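Local coordinates for protein phosphoacetylglucosamine mutase (Aspergillus lentulus, PDB 5O9X) that probably interconverts N-acetylglucosamine 6-phosphate and N-acetylglucosamine 1-phosphate, and binds glucose 1,6-bisphosphate, at residues A[50-55]-A[112-117]. The protein carries 1 engineered substitution. Residues are numbered along the deposited sequence; the frame is centred on the assembly and turned at random.
Sequences ATLRSK and DELVKE
L52 bridges two helices, resting one methyl on L114 and the other on V115. Its CB points toward helix 107-118, and CG lies anti to its own carbonyl carbon (chi1 -66°), with CD1 continuing anti to CA (chi2 -176°), so that this methyl is the far end of the side chain. At CG the chain forks. CD1 meets CB of L114 at 3.8 Å, at the root of that side chain, while CD2 approaches CG1 of V115 at 4.1 Å. The leucine therefore straddles two consecutive residues of the facing helix, and its side chain crosses each of theirs at about a right angle. The interface is small and wholly apolar, burying 109 Å² with no hydrogen bond across it; the CA atoms of L52 and V115 stand 7.3 Å apart. Y111, earlier on helix 107-118, also touches L52, and L114 packs in addition against Y95, K98 and L99 of helix 91-101. On another side of helix 40-56, A50, R53 and S54 pack against strand 61-66, the central strand of this domain's five-stranded sheet. L52 thus joins a sheet-packed helix to a helix on its outer side, within the alpha/beta/alpha domain I of the phosphoglucomutase/phosphomannomutase family.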
loop_
_atom_site.group_PDB
_atom_site.type_symbol
_atom_site.label_atom_id
_atom_site.label_comp_id
_atom_site.label_asym_id
_atom_site.label_seq_id
_atom_site.Cartn_x
_atom_site.Cartn_y
_atom_site.Cartn_z
ATOM N N ALA A 50 0.875 -4.946 -20.342
ATOM C CA ALA A 50 0.257 -6.062 -19.647
ATOM C C ALA A 50 0.224 -7.290 -20.569
ATOM O O ALA A 50 0.419 -8.399 -20.090
ATOM C CB ALA A 50 -1.192 -5.722 -19.162
ATOM N N THR A 51 -0.079 -7.085 -21.835
ATOM C CA THR A 51 -0.127 -8.217 -22.822
ATOM C C THR A 51 1.299 -8.869 -22.917
ATOM O O THR A 51 1.453 -10.084 -22.768
ATOM C CB THR A 51 -0.552 -7.753 -24.232
ATOM O OG1 THR A 51 -1.889 -7.245 -24.222
ATOM C CG2 THR A 51 -0.526 -8.947 -25.246
ATOM N N LEU A 52 2.321 -8.027 -23.090
ATOM C CA LEU A 52 3.694 -8.510 -23.166
ATOM C C LEU A 52 4.125 -9.217 -21.905
ATOM O O LEU A 52 4.860 -10.234 -21.981
ATOM C CB LEU A 52 4.676 -7.370 -23.489
ATOM C CG LEU A 52 4.504 -6.753 -24.900
ATOM C CD1 LEU A 52 5.595 -5.724 -25.132
ATOM C CD2 LEU A 52 4.537 -7.790 -26.043
ATOM N N ARG A 53 3.686 -8.713 -20.744
ATOM C CA ARG A 53 4.109 -9.299 -19.483
ATOM C C ARG A 53 3.529 -10.662 -19.356
ATOM O O ARG A 53 4.227 -11.613 -18.961
ATOM C CB ARG A 53 3.716 -8.426 -18.222
ATOM C CG ARG A 53 4.186 -8.997 -16.883
ATOM C CD ARG A 53 5.699 -9.039 -16.825
ATOM N NE ARG A 53 6.194 -9.393 -15.513
ATOM C CZ ARG A 53 7.379 -9.904 -15.268
ATOM N NH1 ARG A 53 8.204 -10.236 -16.289
ATOM N NH2 ARG A 53 7.721 -10.103 -14.011
ATOM N N SER A 54 2.244 -10.766 -19.672
ATOM C CA SER A 54 1.555 -12.034 -19.508
ATOM C C SER A 54 2.193 -13.076 -20.437
ATOM O O SER A 54 2.483 -14.202 -19.989
ATOM C CB SER A 54 0.091 -11.874 -19.891
ATOM O OG SER A 54 -0.566 -13.101 -19.717
ATOM N N LYS A 55 2.353 -12.695 -21.723
ATOM C CA LYS A 55 3.038 -13.571 -22.734
ATOM C C LYS A 55 4.432 -14.053 -22.265
ATOM O O LYS A 55 4.699 -15.283 -22.289
ATOM C CB LYS A 55 3.080 -12.868 -24.111
ATOM C CG LYS A 55 1.757 -12.841 -24.855
ATOM C CD LYS A 55 1.942 -12.092 -26.188
ATOM C CE LYS A 55 0.668 -11.874 -26.958
ATOM N NZ LYS A 55 0.169 -13.116 -27.642
ATOM N N ASP A 112 6.964 -3.888 -31.066
ATOM C CA ASP A 112 7.873 -4.903 -31.676
ATOM C C ASP A 112 9.307 -4.822 -31.167
ATOM O O ASP A 112 9.951 -5.861 -30.912
ATOM C CB ASP A 112 7.841 -4.846 -33.210
ATOM C CG ASP A 112 6.592 -5.494 -33.780
ATOM O OD1 ASP A 112 6.266 -6.647 -33.350
ATOM O OD2 ASP A 112 5.943 -4.842 -34.647
ATOM N N GLU A 113 9.784 -3.591 -30.952
ATOM C CA GLU A 113 11.109 -3.373 -30.407
ATOM C C GLU A 113 11.167 -4.093 -29.052
ATOM O O GLU A 113 12.125 -4.838 -28.755
ATOM C CB GLU A 113 11.300 -1.874 -30.284
ATOM C CG GLU A 113 12.675 -1.342 -29.983
ATOM C CD GLU A 113 12.640 0.159 -29.673
ATOM O OE1 GLU A 113 11.986 0.958 -30.418
ATOM O OE2 GLU A 113 13.268 0.537 -28.664
ATOM N N LEU A 114 10.081 -3.963 -28.269
ATOM C CA LEU A 114 10.009 -4.628 -26.971
ATOM C C LEU A 114 9.937 -6.120 -27.044
ATOM O O LEU A 114 10.564 -6.802 -26.193
ATOM C CB LEU A 114 8.891 -4.055 -26.072
ATOM C CG LEU A 114 9.235 -2.728 -25.422
ATOM C CD1 LEU A 114 8.006 -2.093 -24.727
ATOM C CD2 LEU A 114 10.398 -2.853 -24.450
ATOM N N VAL A 115 9.197 -6.658 -28.010
ATOM C CA VAL A 115 9.137 -8.122 -28.055
ATOM C C VAL A 115 10.543 -8.762 -28.292
ATOM O O VAL A 115 10.865 -9.794 -27.680
ATOM C CB VAL A 115 7.993 -8.706 -28.947
ATOM C CG1 VAL A 115 6.939 -7.683 -29.308
ATOM C CG2 VAL A 115 8.474 -9.454 -30.187
ATOM N N LYS A 116 11.360 -8.097 -29.125
ATOM C CA LYS A 116 12.778 -8.471 -29.409
ATOM C C LYS A 116 13.643 -8.347 -28.187
ATOM O O LYS A 116 14.356 -9.292 -27.843
ATOM C CB LYS A 116 13.401 -7.611 -30.525
ATOM C CG LYS A 116 13.329 -8.220 -31.921
ATOM C CD LYS A 116 13.111 -7.126 -32.975
ATOM C CE LYS A 116 12.609 -7.667 -34.314
ATOM N NZ LYS A 116 13.700 -7.835 -35.320
ATOM N N GLU A 117 13.573 -7.190 -27.519
ATOM C CA GLU A 117 14.427 -6.927 -26.395
ATOM C C GLU A 117 14.074 -7.870 -25.209
ATOM O O GLU A 117 14.955 -8.485 -24.588
ATOM C CB GLU A 117 14.361 -5.443 -26.028
ATOM C CG GLU A 117 15.088 -5.101 -24.720
ATOM C CD GLU A 117 15.094 -3.607 -24.359
ATOM O OE1 GLU A 117 14.430 -2.765 -25.058
ATOM O OE2 GLU A 117 15.778 -3.277 -23.350
#